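Local coordinates for protein 2-phospho-L-lactate guanylyltransferase (Methanosarcina mazei, PDB 2I5E) that probably catalyses the condensation of (2S)-2-phospholactate with GTP to give lactyl-2-diphospho-5'-guanosine, a step in coenzyme F420 biosynthesis, at residues 35-46 with 96-107. Residues are numbered along the deposited sequence; the frame is centred on the assembly and turned at random.
Sequences MLNQVISSLKGA and ADLPLLSPEHIK
Ser42 on helix 35-45 donates from OG to the backbone O of Leu101, at 3.0 Å. It is the one hydrogen bond between the two segments. The donor lies 33° out of the carbonyl plane. With chi1 at -70°, OG stands beside its own backbone N and faces the loop before helix 103-107. An alanine at Ser42 would remove this donor, and Leu101 O would probably be left without its mate in this contact.

Apolar side chains make further contacts. The selenomethionine Met35 runs alongside Pro99, pointing the same way, with SE 3.8 Å from CD of Pro99. Its chain bends at the last torsion, and CE ends 4.1 Å from CB of Asp97. CD1 of Leu36 meets CB of Ala96 at 3.9 Å.

Other van der Waals contacts involve the backbone. CG2 of Val39 sits 3.9 Å from both Ala96 O and Leu98 O. CB of Ala46 packs against Pro103 O, and CB of Pro103 rests on Gly45.

The axes of helix 35-45 and helix 103-107 cross at -58°, 8.3 Å apart. After strand 91-94 the chain passes through a type I turn, Leu98 to Leu101, into helix 103-107. This layer packs on helix 25-45 beside the mixed sheet, consistent with the GT-A-like fold of the CofC family. Asp97 turns its carboxylate from the helix to a salt bridge with Lys16. Leu36 and Leu43 reach Ile8 of strand 5-9, and Leu181 of helix 175-184 touches Pro99.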
HETATM    1  N   MSE A  35       1.216   8.820  17.364  1.00 32.08           N
HETATM    2  CA  MSE A  35       1.910   8.191  16.220  1.00 33.21           C
HETATM    3  C   MSE A  35       3.390   8.311  16.360  1.00 33.79           C
HETATM    4  O   MSE A  35       4.076   7.329  16.144  1.00 37.07           O
HETATM    5  CB  MSE A  35       1.440   8.741  14.892  1.00 32.83           C
HETATM    6  CG  MSE A  35       0.064   8.189  14.531  1.00 30.08           C
HETATM    7 SE   MSE A  35      -0.379   8.553  12.697  1.00 40.84          SE
HETATM    8  CE  MSE A  35      -0.544  10.535  12.624  1.00 34.91           C
ATOM      9  N   LEU A  36       3.896   9.484  16.778  1.00 32.40           N
ATOM     10  CA  LEU A  36       5.353   9.668  17.005  1.00 31.61           C
ATOM     11  C   LEU A  36       5.924   8.616  17.917  1.00 31.33           C
ATOM     12  O   LEU A  36       7.013   8.032  17.661  1.00 30.03           O
ATOM     13  CB  LEU A  36       5.648  11.060  17.629  1.00 28.78           C
ATOM     14  CG  LEU A  36       7.110  11.461  17.900  1.00 33.33           C
ATOM     15  CD1 LEU A  36       7.950  11.582  16.578  1.00 34.02           C
ATOM     16  CD2 LEU A  36       7.259  12.767  18.826  1.00 30.65           C
ATOM     17  N   ASN A  37       5.250   8.474  19.066  1.00 33.02           N
ATOM     18  CA  ASN A  37       5.681   7.568  20.107  1.00 35.75           C
ATOM     19  C   ASN A  37       5.777   6.133  19.665  1.00 35.31           C
ATOM     20  O   ASN A  37       6.621   5.401  20.164  1.00 37.25           O
ATOM     21  CB  ASN A  37       4.776   7.694  21.350  1.00 35.11           C
ATOM     22  CG  ASN A  37       5.072   8.932  22.099  1.00 37.05           C
ATOM     23  OD1 ASN A  37       6.205   9.400  22.088  1.00 40.20           O
ATOM     24  ND2 ASN A  37       4.073   9.519  22.702  1.00 41.58           N
ATOM     25  N   GLN A  38       4.835   5.705  18.837  1.00 36.34           N
ATOM     26  CA  GLN A  38       4.835   4.369  18.276  1.00 36.57           C
ATOM     27  C   GLN A  38       6.014   4.144  17.278  1.00 36.05           C
ATOM     28  O   GLN A  38       6.668   3.087  17.282  1.00 35.98           O
ATOM     29  CB  GLN A  38       3.506   4.133  17.567  1.00 39.12           C
ATOM     30  CG  GLN A  38       2.247   3.967  18.506  1.00 44.08           C
ATOM     31  CD  GLN A  38       1.242   3.076  17.867  1.00 49.35           C
ATOM     32  OE1 GLN A  38       0.249   3.523  17.273  1.00 52.63           O
ATOM     33  NE2 GLN A  38       1.531   1.785  17.904  1.00 50.01           N
ATOM     34  N   VAL A  39       6.266   5.136  16.414  1.00 34.65           N
ATOM     35  CA  VAL A  39       7.521   5.119  15.564  1.00 33.58           C
ATOM     36  C   VAL A  39       8.820   5.040  16.343  1.00 33.13           C
ATOM     37  O   VAL A  39       9.655   4.196  15.980  1.00 33.86           O
ATOM     38  CB  VAL A  39       7.582   6.298  14.577  1.00 32.84           C
ATOM     39  CG1 VAL A  39       8.836   6.258  13.723  1.00 31.63           C
ATOM     40  CG2 VAL A  39       6.286   6.338  13.787  1.00 28.31           C
ATOM     41  N   ILE A  40       8.989   5.866  17.389  1.00 32.35           N
ATOM     42  CA  ILE A  40      10.170   5.783  18.220  1.00 33.01           C
ATOM     43  C   ILE A  40      10.226   4.399  18.915  1.00 34.21           C
ATOM     44  O   ILE A  40      11.253   3.747  18.930  1.00 34.39           O
ATOM     45  CB  ILE A  40      10.253   6.868  19.351  1.00 33.41           C
ATOM     46  CG1 ILE A  40      10.324   8.288  18.797  1.00 35.59           C
ATOM     47  CG2 ILE A  40      11.434   6.558  20.259  1.00 34.62           C
ATOM     48  CD1 ILE A  40       9.748   9.382  19.759  1.00 32.73           C
ATOM     49  N   SER A  41       9.113   3.910  19.398  1.00 36.32           N
ATOM     50  CA  SER A  41       9.143   2.527  19.916  1.00 39.01           C
ATOM     51  C   SER A  41       9.528   1.472  18.851  1.00 38.79           C
ATOM     52  O   SER A  41      10.257   0.481  19.141  1.00 38.52           O
ATOM     53  CB  SER A  41       7.807   2.190  20.532  1.00 37.84           C
ATOM     54  OG  SER A  41       7.916   0.844  21.021  1.00 49.24           O
ATOM     55  N   SER A  42       9.087   1.646  17.590  1.00 38.02           N
ATOM     56  CA  SER A  42       9.594   0.672  16.597  1.00 36.05           C
ATOM     57  C   SER A  42      11.072   0.749  16.308  1.00 36.15           C
ATOM     58  O   SER A  42      11.723  -0.294  16.051  1.00 36.81           O
ATOM     59  CB  SER A  42       8.815   0.666  15.309  1.00 36.36           C
ATOM     60  OG  SER A  42       7.577   0.135  15.562  1.00 35.65           O
ATOM     61  N   LEU A  43      11.614   1.956  16.325  1.00 36.09           N
ATOM     62  CA  LEU A  43      13.036   2.149  16.094  1.00 38.10           C
ATOM     63  C   LEU A  43      13.825   1.506  17.239  1.00 38.98           C
ATOM     64  O   LEU A  43      14.872   0.899  17.006  1.00 38.40           O
ATOM     65  CB  LEU A  43      13.404   3.643  15.939  1.00 36.75           C
ATOM     66  CG  LEU A  43      12.729   4.310  14.740  1.00 36.21           C
ATOM     67  CD1 LEU A  43      12.783   5.884  14.750  1.00 28.47           C
ATOM     68  CD2 LEU A  43      13.264   3.756  13.418  1.00 37.34           C
ATOM     69  N   LYS A  44      13.313   1.659  18.463  1.00 39.64           N
ATOM     70  CA  LYS A  44      14.041   1.140  19.587  1.00 41.49           C
ATOM     71  C   LYS A  44      13.903  -0.392  19.503  1.00 41.87           C
ATOM     72  O   LYS A  44      14.903  -1.104  19.557  1.00 41.88           O
ATOM     73  CB  LYS A  44      13.544   1.794  20.892  1.00 41.70           C
ATOM     74  CG  LYS A  44      14.095   3.191  21.115  1.00 44.13           C
ATOM     75  CD  LYS A  44      15.677   3.170  21.094  1.00 51.88           C
ATOM     76  CE  LYS A  44      16.398   4.060  22.122  1.00 56.88           C
ATOM     77  NZ  LYS A  44      15.529   4.667  23.259  1.00 58.72           N
ATOM     78  N   GLY A  45      12.701  -0.865  19.172  1.00 42.09           N
ATOM     79  CA  GLY A  45      12.412  -2.290  19.052  1.00 42.31           C
ATOM     80  C   GLY A  45      13.312  -2.933  18.046  1.00 43.56           C
ATOM     81  O   GLY A  45      13.523  -4.126  18.075  1.00 44.24           O
ATOM     82  N   ALA A  46      13.886  -2.140  17.153  1.00 44.07           N
ATOM     83  CA  ALA A  46      14.794  -2.688  16.124  1.00 43.66           C
ATOM     84  C   ALA A  46      16.238  -2.567  16.555  1.00 43.98           C
ATOM     85  O   ALA A  46      17.118  -2.849  15.763  1.00 43.70           O
ATOM     86  CB  ALA A  46      14.579  -2.000  14.789  1.00 42.01           C
ATOM     87  N   ALA A  96       6.947  10.470  10.962  1.00 28.21           N
ATOM     88  CA  ALA A  96       6.349  10.223  12.300  1.00 29.63           C
ATOM     89  C   ALA A  96       4.892   9.676  12.185  1.00 30.94           C
ATOM     90  O   ALA A  96       4.230   9.584  13.189  1.00 28.80           O
ATOM     91  CB  ALA A  96       6.344  11.515  13.037  1.00 29.80           C
ATOM     92  N   ASP A  97       4.385   9.456  10.941  1.00 27.54           N
ATOM     93  CA  ASP A  97       3.025   9.115  10.691  1.00 27.71           C
ATOM     94  C   ASP A  97       2.807   7.717  10.140  1.00 28.09           C
ATOM     95  O   ASP A  97       1.925   7.485   9.278  1.00 26.30           O
ATOM     96  CB  ASP A  97       2.350  10.191   9.801  1.00 30.13           C
ATOM     97  CG  ASP A  97       3.017  10.369   8.475  1.00 29.00           C
ATOM     98  OD1 ASP A  97       4.062   9.751   8.253  1.00 25.34           O
ATOM     99  OD2 ASP A  97       2.460  11.111   7.634  1.00 34.87           O
ATOM    100  N   LEU A  98       3.640   6.783  10.634  1.00 25.92           N
ATOM    101  CA  LEU A  98       3.674   5.442  10.141  1.00 28.91           C
ATOM    102  C   LEU A  98       3.317   4.475  11.312  1.00 28.82           C
ATOM    103  O   LEU A  98       4.164   3.776  11.771  1.00 26.08           O
ATOM    104  CB  LEU A  98       5.098   5.160   9.572  1.00 27.29           C
ATOM    105  CG  LEU A  98       5.653   6.199   8.499  1.00 30.38           C
ATOM    106  CD1 LEU A  98       6.975   5.782   7.974  1.00 24.27           C
ATOM    107  CD2 LEU A  98       4.762   6.356   7.312  1.00 23.15           C
ATOM    108  N   PRO A  99       2.058   4.454  11.757  1.00 31.27           N
ATOM    109  CA  PRO A  99       1.704   3.598  12.869  1.00 32.96           C
ATOM    110  C   PRO A  99       1.646   2.064  12.577  1.00 34.75           C
ATOM    111  O   PRO A  99       1.464   1.277  13.514  1.00 36.97           O
ATOM    112  CB  PRO A  99       0.362   4.179  13.313  1.00 31.07           C
ATOM    113  CG  PRO A  99      -0.274   4.532  12.005  1.00 29.03           C
ATOM    114  CD  PRO A  99       0.871   5.223  11.298  1.00 32.01           C
ATOM    115  N   LEU A 100       1.860   1.649  11.324  1.00 34.43           N
ATOM    116  CA  LEU A 100       1.839   0.225  10.902  1.00 32.91           C
ATOM    117  C   LEU A 100       3.256  -0.321  10.725  1.00 33.36           C
ATOM    118  O   LEU A 100       3.463  -1.471  10.383  1.00 33.90           O
ATOM    119  CB  LEU A 100       0.990   0.070   9.614  1.00 30.62           C
ATOM    120  CG  LEU A 100      -0.461   0.545   9.746  1.00 31.53           C
ATOM    121  CD1 LEU A 100      -1.269   0.158   8.516  1.00 25.93           C
ATOM    122  CD2 LEU A 100      -1.138  -0.031  11.052  1.00 30.20           C
ATOM    123  N   LEU A 101       4.221   0.536  10.969  1.00 31.49           N
ATOM    124  CA  LEU A 101       5.600   0.228  10.785  1.00 33.28           C
ATOM    125  C   LEU A 101       6.065  -0.486  12.021  1.00 34.58           C
ATOM    126  O   LEU A 101       5.745  -0.057  13.159  1.00 35.97           O
ATOM    127  CB  LEU A 101       6.367   1.530  10.631  1.00 30.99           C
ATOM    128  CG  LEU A 101       7.834   1.371  10.411  1.00 33.96           C
ATOM    129  CD1 LEU A 101       8.079   0.927   8.949  1.00 27.27           C
ATOM    130  CD2 LEU A 101       8.511   2.706  10.787  1.00 31.07           C
ATOM    131  N   SER A 102       6.775  -1.586  11.787  1.00 36.15           N
ATOM    132  CA  SER A 102       7.060  -2.654  12.772  1.00 34.43           C
ATOM    133  C   SER A 102       8.564  -2.633  12.922  1.00 34.28           C
ATOM    134  O   SER A 102       9.286  -2.059  12.103  1.00 34.93           O
ATOM    135  CB  SER A 102       6.681  -4.012  12.232  1.00 34.07           C
ATOM    136  OG  SER A 102       7.561  -4.340  11.124  1.00 34.80           O
ATOM    137  N   PRO A 103       9.075  -3.171  14.033  1.00 35.58           N
ATOM    138  CA  PRO A 103      10.515  -3.298  14.080  1.00 34.22           C
ATOM    139  C   PRO A 103      11.060  -4.186  12.982  1.00 34.28           C
ATOM    140  O   PRO A 103      12.154  -3.967  12.549  1.00 34.01           O
ATOM    141  CB  PRO A 103      10.743  -3.940  15.461  1.00 36.44           C
ATOM    142  CG  PRO A 103       9.569  -3.443  16.313  1.00 34.28           C
ATOM    143  CD  PRO A 103       8.426  -3.483  15.348  1.00 34.93           C
ATOM    144  N   GLU A 104      10.310  -5.196  12.554  1.00 36.31           N
ATOM    145  CA  GLU A 104      10.730  -6.088  11.480  1.00 37.44           C
ATOM    146  C   GLU A 104      10.882  -5.306  10.212  1.00 36.47           C
ATOM    147  O   GLU A 104      11.826  -5.559   9.452  1.00 37.02           O
ATOM    148  CB  GLU A 104       9.788  -7.296  11.305  1.00 36.97           C
ATOM    149  CG  GLU A 104      10.375  -8.438  10.344  1.00 41.66           C
ATOM    150  CD  GLU A 104       9.420  -9.725  10.102  1.00 45.92           C
ATOM    151  OE1 GLU A 104       9.932 -10.907  10.092  1.00 57.41           O
ATOM    152  OE2 GLU A 104       8.176  -9.578   9.925  1.00 55.42           O
ATOM    153  N   HIS A 105       9.961  -4.331   9.940  1.00 35.82           N
ATOM    154  CA  HIS A 105      10.153  -3.489   8.691  1.00 31.27           C
ATOM    155  C   HIS A 105      11.429  -2.719   8.895  1.00 32.34           C
ATOM    156  O   HIS A 105      12.234  -2.683   8.019  1.00 32.35           O
ATOM    157  CB  HIS A 105       9.053  -2.469   8.523  1.00 28.31           C
ATOM    158  CG  HIS A 105       7.713  -3.065   8.385  1.00 23.17           C
ATOM    159  ND1 HIS A 105       7.445  -4.068   7.466  1.00 32.69           N
ATOM    160  CD2 HIS A 105       6.561  -2.837   9.030  1.00 22.72           C
ATOM    161  CE1 HIS A 105       6.159  -4.381   7.504  1.00 20.42           C
ATOM    162  NE2 HIS A 105       5.620  -3.686   8.492  1.00 28.21           N
ATOM    163  N   ILE A 106      11.635  -2.062  10.051  1.00 33.54           N
ATOM    164  CA  ILE A 106      12.855  -1.250  10.152  1.00 34.05           C
ATOM    165  C   ILE A 106      14.206  -2.122  10.050  1.00 35.83           C
ATOM    166  O   ILE A 106      15.204  -1.744   9.381  1.00 33.62           O
ATOM    167  CB  ILE A 106      12.820  -0.058  11.269  1.00 35.18           C
ATOM    168  CG1 ILE A 106      13.937  -0.117  12.227  1.00 35.33           C
ATOM    169  CG2 ILE A 106      11.432   0.407  11.903  1.00 32.23           C
ATOM    170  CD1 ILE A 106      14.538   1.157  12.237  1.00 37.75           C
ATOM    171  N   LYS A 107      14.177  -3.320  10.655  1.00 35.65           N
ATOM    172  CA  LYS A 107      15.327  -4.273  10.521  1.00 38.88           C
ATOM    173  C   LYS A 107      15.583  -4.511   9.063  1.00 36.86           C
ATOM    174  O   LYS A 107      16.710  -4.342   8.649  1.00 37.52           O
ATOM    175  CB  LYS A 107      15.078  -5.624  11.288  1.00 37.92           C
ATOM    176  CG  LYS A 107      15.158  -5.461  12.840  1.00 43.70           C
ATOM    177  CD  LYS A 107      14.478  -6.571  13.697  1.00 44.36           C
ATOM    178  CE  LYS A 107      14.890  -8.041  13.378  1.00 51.04           C
ATOM    179  NZ  LYS A 107      15.019  -9.013  14.667  1.00 49.86           N
TER